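Side-chain contacts in uncharacterized protein (Borrelia turicatae, PDB 5VJ4), which is of unknown function but is a putative surface lipoprotein of relapsing fever spirochetes, mostly helical, and may bind lipid: residues Lys265-Asn268 against Val269-Ser272; Ile290-Asp293 against Glu294-Ala298; Tyr351-Ile354 against Leu355-Ala359. All coordinates share one frame; numbering follows the deposited sequence.

Contact 1 of 3, residues Lys265-Asn268 against Val269-Ser272; sequences KFNN and VLNS
Phe266 and Leu270, one helical turn apart, make the apolar part of this contact: Leu270 CD1 comes within 3.9 Å of Phe266 CE2, while Leu270 CG sits over one face of the ring. The phenylalanine CG stands anti to the backbone N (chi1 171°), beside its own carbonyl carbon, and this brings CE2 near Leu270. Both side chains are buried, as suits an aromatic and a branched aliphatic residue here: Ile249 of helix 243-256 and Phe330 of helix 308-334 pack on the pair. Val269 faces Phe330 and Phe333 on that second helix. This is i to i+4 packing near the start of the long helix 263-301, with neighbouring helices closing over its apolar side.

The hydrogen bonds are chiefly those of the helix backbone, such as Asn271 N to Asn267 O at 3.1 Å. Ser272 adds a side-chain bond. Its OG donates to Asn268 O over 2.6 Å from above the carbonyl plane, and Ser272 N donates to the same oxygen at 2.9 Å, so two donors grip one carbonyl. Serine suits this buried place because its short hydroxyl is satisfied by its own helix. The Asn267 amide is held within its own chain, ND2 bonding Tyr238 OH and OD1 accepting from Lys263 NZ, whereas Asn271 offers its backbone O to Arg188 of the second subunit.

Contact 2 of 3, residues Ile290-Asp293 against Glu294-Ala298; sequences IEHD and EALNA
Leu296 CD1 meets the His292 imidazole obliquely, 4.4 Å from CE1, while Asp293 OD1 lies at the edge of the ring, almost exactly in its plane. His292 ND1 donates to Asp293 OD1 over 2.9 Å in a nearly straight bond (173°), which holds the rotation of the ring. The Phe352 ring of helix 345-365 packs edge-to-face with this imidazole. Two further flat groups, the carboxylates of Glu291 and Glu294, have planes 29° apart; their OE2 atoms stay 5.8 Å from each other, and the nearest approach of the two side chains is Glu291 OE1 to Glu294 CG at 4.0 Å.

Asn297 turns its amide back along the helix. ND2 donates to Asp293 O at 2.8 Å from above the carbonyl plane, beside the regular bond from Asn297 N at 3.0 Å, so the carbonyl serves two donors. Asparagine, short and polar, suits this exposed turn, whereas buried Ala295, small, packs on Leu315. Such i to i+4 bonding of a side chain to the backbone is typical of a surface helix in a helical bundle, here with Ala295 and His292 set against helix 308-334.

Contact 3 of 3, residues Tyr351-Ile354 against Leu355-Ala359; sequences YFII and LKFDA
Ile353 and Phe357 lie side by side and point the same way, with Ile353 CG2 3.6 Å from Phe357 CE2. The isoleucine presents this methyl because CG2 stands anti to its backbone N, while CG1 takes the place beside the N (chi1 -76°). Phe357 has nearly the same first torsion (-74°), but its CG is the branch beside the N, which lays the ring back over the preceding turn; Phe357 CD2 comes 3.7 Å from Ile353 O. The methyl approaches the ring obliquely.

The next pair repeats the pattern with a polar partner. Ile354 CG2 reaches Asp358 OD2 at 3.9 Å, and these two side chains also run alongside each other. The carboxylate has a further partner in Arg314 of helix 308-334, through a long, weak ion pair.

Lys356 starts in extended form and then bends at chi3 and chi4, so NZ curls back to 4.2 Å from Ile353 O; its aliphatic part packs on Glu294. A long flexible chain suits such a boundary, combining apolar methylenes with a charged end. Leu355 and Phe352 are buried and face the neighbouring helices, both packing on Leu315, whereas the Ile353-Phe357 and Ile354-Asp358 pairs lie on the outer side. The backbone bonds run i+4 to i throughout, as from Asp358 N to Ile354 O at 2.9 Å. Such packing is characteristic of an all-helical bundle, in which helix 345-365 here runs in the same direction as helix 263-301.

Contacts 1 and 2 both lie on helix 263-301, with centres about 30 Å apart, whereas contact 3 belongs to helix 345-365. Contact 2 is a surface contact, and contacts 1 and 3 are partly buried. Contacts 2 and 3 have centres about 8 Å apart and touch directly: Glu291 OE1 lies 3.4 Å from Ile353 CG1, and Ala298 CB lies 3.6 Å from Ala359 CB, where small side chains let the two helices come close. Helix 308-334 packs on all three. Their chemistry follows place: contact 1 joins apolar packing to a subunit interface, contact 2 relies on local polar bonds, and contact 3 pairs mainly through isoleucine methyls.

Contact 1 of 3, residues Lys265-Asn268 against Val269-Ser272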
loop_
_atom_site.group_PDB
_atom_site.type_symbol
_atom_site.label_atom_id
_atom_site.label_comp_id
_atom_site.label_asym_id
_atom_site.label_seq_id
_atom_site.Cartn_x
_atom_site.Cartn_y
_atom_site.Cartn_z
ATOM N N LYS A 265 15.480 -1.289 10.500
ATOM C CA LYS A 265 14.286 -2.057 10.186
ATOM C C LYS A 265 13.119 -1.129 9.905
ATOM O O LYS A 265 12.404 -1.284 8.904
ATOM C CB LYS A 265 13.944 -2.994 11.316
ATOM C CG LYS A 265 14.641 -4.331 11.178
ATOM C CD LYS A 265 14.311 -5.176 12.394
ATOM C CE LYS A 265 15.309 -6.293 12.638
ATOM N NZ LYS A 265 15.204 -6.573 14.100
ATOM N N PHE A 266 12.976 -0.135 10.778
ATOM C CA PHE A 266 11.921 0.856 10.678
ATOM C C PHE A 266 12.030 1.545 9.336
ATOM O O PHE A 266 11.049 1.632 8.596
ATOM C CB PHE A 266 12.059 1.865 11.803
ATOM C CG PHE A 266 11.156 3.045 11.691
ATOM C CD1 PHE A 266 9.785 2.934 11.983
ATOM C CD2 PHE A 266 11.667 4.296 11.334
ATOM C CE1 PHE A 266 8.940 4.044 11.906
ATOM C CE2 PHE A 266 10.824 5.414 11.251
ATOM C CZ PHE A 266 9.461 5.287 11.542
ATOM N N ASN A 267 13.232 2.000 9.007
ATOM C CA ASN A 267 13.418 2.627 7.722
ATOM C C ASN A 267 13.158 1.737 6.516
ATOM O O ASN A 267 12.731 2.250 5.476
ATOM C CB ASN A 267 14.764 3.304 7.638
ATOM C CG ASN A 267 14.815 4.587 8.445
ATOM O OD1 ASN A 267 15.882 5.118 8.715
ATOM N ND2 ASN A 267 13.651 5.101 8.828
ATOM N N ASN A 268 13.374 0.420 6.656
ATOM C CA ASN A 268 13.133 -0.449 5.530
ATOM C C ASN A 268 11.660 -0.559 5.164
ATOM O O ASN A 268 11.308 -0.558 3.972
ATOM C CB ASN A 268 13.765 -1.837 5.642
ATOM C CG ASN A 268 13.590 -2.647 4.331
ATOM O OD1 ASN A 268 13.577 -3.881 4.314
ATOM N ND2 ASN A 268 13.412 -1.930 3.218
ATOM N N VAL A 269 10.792 -0.623 6.164
ATOM C CA VAL A 269 9.356 -0.671 5.826
ATOM C C VAL A 269 8.909 0.616 5.159
ATOM O O VAL A 269 8.134 0.572 4.196
ATOM C CB VAL A 269 8.414 -1.097 6.963
ATOM C CG1 VAL A 269 8.790 -2.467 7.450
ATOM C CG2 VAL A 269 8.634 -0.228 8.127
ATOM N N LEU A 270 9.449 1.746 5.610
ATOM C CA LEU A 270 9.118 3.001 4.958
ATOM C C LEU A 270 9.485 2.949 3.489
ATOM O O LEU A 270 8.689 3.299 2.645
ATOM C CB LEU A 270 9.821 4.156 5.616
ATOM C CG LEU A 270 9.554 4.465 7.085
ATOM C CD1 LEU A 270 10.046 5.861 7.421
ATOM C CD2 LEU A 270 8.104 4.356 7.482
ATOM N N ASN A 271 10.690 2.475 3.203
ATOM C CA ASN A 271 11.124 2.388 1.839
ATOM C C ASN A 271 10.377 1.382 1.011
ATOM O O ASN A 271 10.206 1.571 -0.195
ATOM C CB ASN A 271 12.628 2.229 1.716
ATOM C CG ASN A 271 13.320 3.592 1.519
ATOM O OD1 ASN A 271 13.580 3.997 0.386
ATOM N ND2 ASN A 271 13.559 4.330 2.618
ATOM N N SER A 272 9.889 0.328 1.644
ATOM C CA SER A 272 9.213 -0.694 0.849
ATOM C C SER A 272 7.857 -0.151 0.413
ATOM O O SER A 272 7.415 -0.277 -0.749
ATOM C CB SER A 272 9.043 -1.969 1.650
ATOM O OG SER A 272 10.206 -2.249 2.395
#

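Contact 2 of 3, residues Ile290-Asp293 against Glu294-Ala298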
loop_
_atom_site.group_PDB
_atom_site.type_symbol
_atom_site.label_atom_id
_atom_site.label_comp_id
_atom_site.label_asym_id
_atom_site.label_seq_id
_atom_site.Cartn_x
_atom_site.Cartn_y
_atom_site.Cartn_z
ATOM N N ILE A 290 -3.502 14.967 17.575
ATOM C CA ILE A 290 -4.186 16.235 17.872
ATOM C C ILE A 290 -5.448 16.011 18.676
ATOM O O ILE A 290 -5.685 16.730 19.631
ATOM C CB ILE A 290 -4.418 17.103 16.642
ATOM C CG1 ILE A 290 -3.052 17.612 16.179
ATOM C CG2 ILE A 290 -5.185 18.340 17.008
ATOM C CD1 ILE A 290 -3.014 18.353 14.858
ATOM N N GLU A 291 -6.209 14.983 18.337
ATOM C CA GLU A 291 -7.432 14.716 19.071
ATOM C C GLU A 291 -7.186 14.285 20.487
ATOM O O GLU A 291 -7.927 14.666 21.382
ATOM C CB GLU A 291 -8.350 13.714 18.355
ATOM C CG GLU A 291 -9.042 14.324 17.148
ATOM C CD GLU A 291 -9.571 15.724 17.420
ATOM O OE1 GLU A 291 -10.167 15.925 18.505
ATOM O OE2 GLU A 291 -9.376 16.616 16.556
ATOM N N HIS A 292 -6.142 13.501 20.691
ATOM C CA HIS A 292 -5.794 13.025 22.022
ATOM C C HIS A 292 -5.477 14.221 22.925
ATOM O O HIS A 292 -5.912 14.284 24.066
ATOM C CB HIS A 292 -4.611 12.081 21.908
ATOM C CG HIS A 292 -3.891 11.845 23.193
ATOM N ND1 HIS A 292 -2.901 12.691 23.672
ATOM C CD2 HIS A 292 -3.985 10.827 24.084
ATOM C CE1 HIS A 292 -2.448 12.219 24.821
ATOM N NE2 HIS A 292 -3.082 11.085 25.089
ATOM N N ASP A 293 -4.736 15.182 22.404
ATOM C CA ASP A 293 -4.422 16.363 23.196
ATOM C C ASP A 293 -5.635 17.148 23.560
ATOM O O ASP A 293 -5.733 17.612 24.677
ATOM C CB ASP A 293 -3.400 17.232 22.494
ATOM C CG ASP A 293 -2.096 16.488 22.273
ATOM O OD1 ASP A 293 -2.055 15.250 22.531
ATOM O OD2 ASP A 293 -1.118 17.129 21.847
ATOM N N GLU A 294 -6.577 17.289 22.630
ATOM C CA GLU A 294 -7.843 17.949 22.941
ATOM C C GLU A 294 -8.528 17.249 24.095
ATOM O O GLU A 294 -9.008 17.911 25.017
ATOM C CB GLU A 294 -8.775 17.981 21.732
ATOM C CG GLU A 294 -8.277 18.750 20.522
ATOM C CD GLU A 294 -8.013 20.219 20.788
ATOM O OE1 GLU A 294 -8.565 20.772 21.766
ATOM O OE2 GLU A 294 -7.260 20.828 19.993
ATOM N N ALA A 295 -8.533 15.915 24.049
ATOM C CA ALA A 295 -9.159 15.102 25.090
ATOM C C ALA A 295 -8.401 15.224 26.395
ATOM O O ALA A 295 -8.993 15.130 27.464
ATOM C CB ALA A 295 -9.300 13.639 24.655
ATOM N N LEU A 296 -7.096 15.456 26.306
ATOM C CA LEU A 296 -6.281 15.710 27.486
ATOM C C LEU A 296 -6.731 16.979 28.202
ATOM O O LEU A 296 -7.006 16.944 29.410
ATOM C CB LEU A 296 -4.813 15.831 27.095
ATOM C CG LEU A 296 -3.772 15.919 28.187
ATOM C CD1 LEU A 296 -3.455 14.464 28.445
ATOM C CD2 LEU A 296 -2.551 16.684 27.704
ATOM N N ASN A 297 -6.827 18.084 27.459
ATOM C CA ASN A 297 -7.265 19.366 28.018
ATOM C C ASN A 297 -8.652 19.284 28.603
ATOM O O ASN A 297 -8.875 19.691 29.744
ATOM C CB ASN A 297 -7.165 20.475 26.988
ATOM C CG ASN A 297 -5.731 20.848 26.709
ATOM O OD1 ASN A 297 -5.300 21.957 27.027
ATOM N ND2 ASN A 297 -4.966 19.909 26.149
ATOM N N ALA A 298 -9.564 18.705 27.830
ATOM C CA ALA A 298 -10.918 18.484 28.281
ATOM C C ALA A 298 -10.999 17.668 29.595
ATOM O O ALA A 298 -11.896 17.891 30.380
ATOM C CB ALA A 298 -11.731 17.831 27.177
#

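Contact 3 of 3, residues Tyr351-Ile354 against Leu355-Ala359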
loop_
_atom_site.group_PDB
_atom_site.type_symbol
_atom_site.label_atom_id
_atom_site.label_comp_id
_atom_site.label_asym_id
_atom_site.label_seq_id
_atom_site.Cartn_x
_atom_site.Cartn_y
_atom_site.Cartn_z
ATOM N N TYR A 351 -12.439 7.653 18.773
ATOM C CA TYR A 351 -12.415 7.357 20.208
ATOM C C TYR A 351 -12.021 8.585 21.025
ATOM O O TYR A 351 -12.701 8.921 21.995
ATOM C CB TYR A 351 -11.541 6.150 20.516
ATOM C CG TYR A 351 -12.157 4.811 20.129
ATOM C CD1 TYR A 351 -13.310 4.729 19.330
ATOM C CD2 TYR A 351 -11.563 3.616 20.540
ATOM C CE1 TYR A 351 -13.851 3.497 18.972
ATOM C CE2 TYR A 351 -12.097 2.376 20.191
ATOM C CZ TYR A 351 -13.237 2.320 19.408
ATOM O OH TYR A 351 -13.769 1.096 19.068
ATOM N N PHE A 352 -10.987 9.294 20.589
ATOM C CA PHE A 352 -10.558 10.495 21.297
ATOM C C PHE A 352 -11.547 11.640 21.216
ATOM O O PHE A 352 -11.620 12.454 22.139
ATOM C CB PHE A 352 -9.167 10.976 20.844
ATOM C CG PHE A 352 -8.056 10.125 21.349
ATOM C CD1 PHE A 352 -7.847 9.976 22.708
ATOM C CD2 PHE A 352 -7.217 9.453 20.469
ATOM C CE1 PHE A 352 -6.818 9.177 23.182
ATOM C CE2 PHE A 352 -6.193 8.647 20.935
ATOM C CZ PHE A 352 -5.991 8.514 22.292
ATOM N N ILE A 353 -12.273 11.727 20.107
ATOM C CA ILE A 353 -13.224 12.821 19.915
ATOM C C ILE A 353 -14.419 12.597 20.847
ATOM O O ILE A 353 -14.799 13.495 21.607
ATOM C CB ILE A 353 -13.644 12.965 18.437
ATOM C CG1 ILE A 353 -12.516 13.638 17.670
ATOM C CG2 ILE A 353 -14.886 13.829 18.292
ATOM C CD1 ILE A 353 -12.675 13.638 16.159
ATOM N N ILE A 354 -14.975 11.388 20.801
ATOM C CA ILE A 354 -16.011 10.986 21.740
ATOM C C ILE A 354 -15.557 11.270 23.161
ATOM O O ILE A 354 -16.259 11.946 23.908
ATOM C CB ILE A 354 -16.375 9.509 21.547
ATOM C CG1 ILE A 354 -17.215 9.352 20.272
ATOM C CG2 ILE A 354 -17.069 8.943 22.776
ATOM C CD1 ILE A 354 -17.071 7.992 19.602
ATOM N N LEU A 355 -14.361 10.798 23.502
ATOM C CA LEU A 355 -13.823 11.030 24.822
ATOM C C LEU A 355 -13.763 12.521 25.176
ATOM O O LEU A 355 -14.039 12.892 26.301
ATOM C CB LEU A 355 -12.451 10.399 24.965
ATOM C CG LEU A 355 -11.940 10.451 26.409
ATOM C CD1 LEU A 355 -12.618 9.401 27.281
ATOM C CD2 LEU A 355 -10.426 10.345 26.473
ATOM N N LYS A 356 -13.410 13.372 24.225
ATOM C CA LYS A 356 -13.395 14.802 24.505
ATOM C C LYS A 356 -14.793 15.304 24.831
ATOM O O LYS A 356 -14.968 16.054 25.792
ATOM C CB LYS A 356 -12.788 15.619 23.351
ATOM C CG LYS A 356 -13.014 17.114 23.543
ATOM C CD LYS A 356 -12.244 18.062 22.644
ATOM C CE LYS A 356 -12.441 17.842 21.151
ATOM N NZ LYS A 356 -13.827 17.486 20.762
ATOM N N PHE A 357 -15.772 14.893 24.023
ATOM C CA PHE A 357 -17.154 15.325 24.197
ATOM C C PHE A 357 -17.706 14.881 25.541
ATOM O O PHE A 357 -18.308 15.676 26.255
ATOM C CB PHE A 357 -18.026 14.844 23.035
ATOM C CG PHE A 357 -17.800 15.607 21.760
ATOM C CD1 PHE A 357 -17.409 16.947 21.786
ATOM C CD2 PHE A 357 -17.996 14.993 20.525
ATOM C CE1 PHE A 357 -17.200 17.665 20.606
ATOM C CE2 PHE A 357 -17.787 15.698 19.333
ATOM C CZ PHE A 357 -17.389 17.037 19.377
ATOM N N ASP A 358 -17.448 13.630 25.900
ATOM C CA ASP A 358 -17.852 13.124 27.194
ATOM C C ASP A 358 -17.204 13.926 28.288
ATOM O O ASP A 358 -17.855 14.262 29.260
ATOM C CB ASP A 358 -17.541 11.640 27.325
ATOM C CG ASP A 358 -18.455 10.790 26.450
ATOM O OD1 ASP A 358 -19.328 11.379 25.740
ATOM O OD2 ASP A 358 -18.309 9.545 26.471
ATOM N N ALA A 359 -15.938 14.271 28.112
ATOM C CA ALA A 359 -15.235 15.079 29.100
ATOM C C ALA A 359 -15.938 16.423 29.316
ATOM O O ALA A 359 -16.146 16.851 30.442
ATOM C CB ALA A 359 -13.759 15.276 28.710
#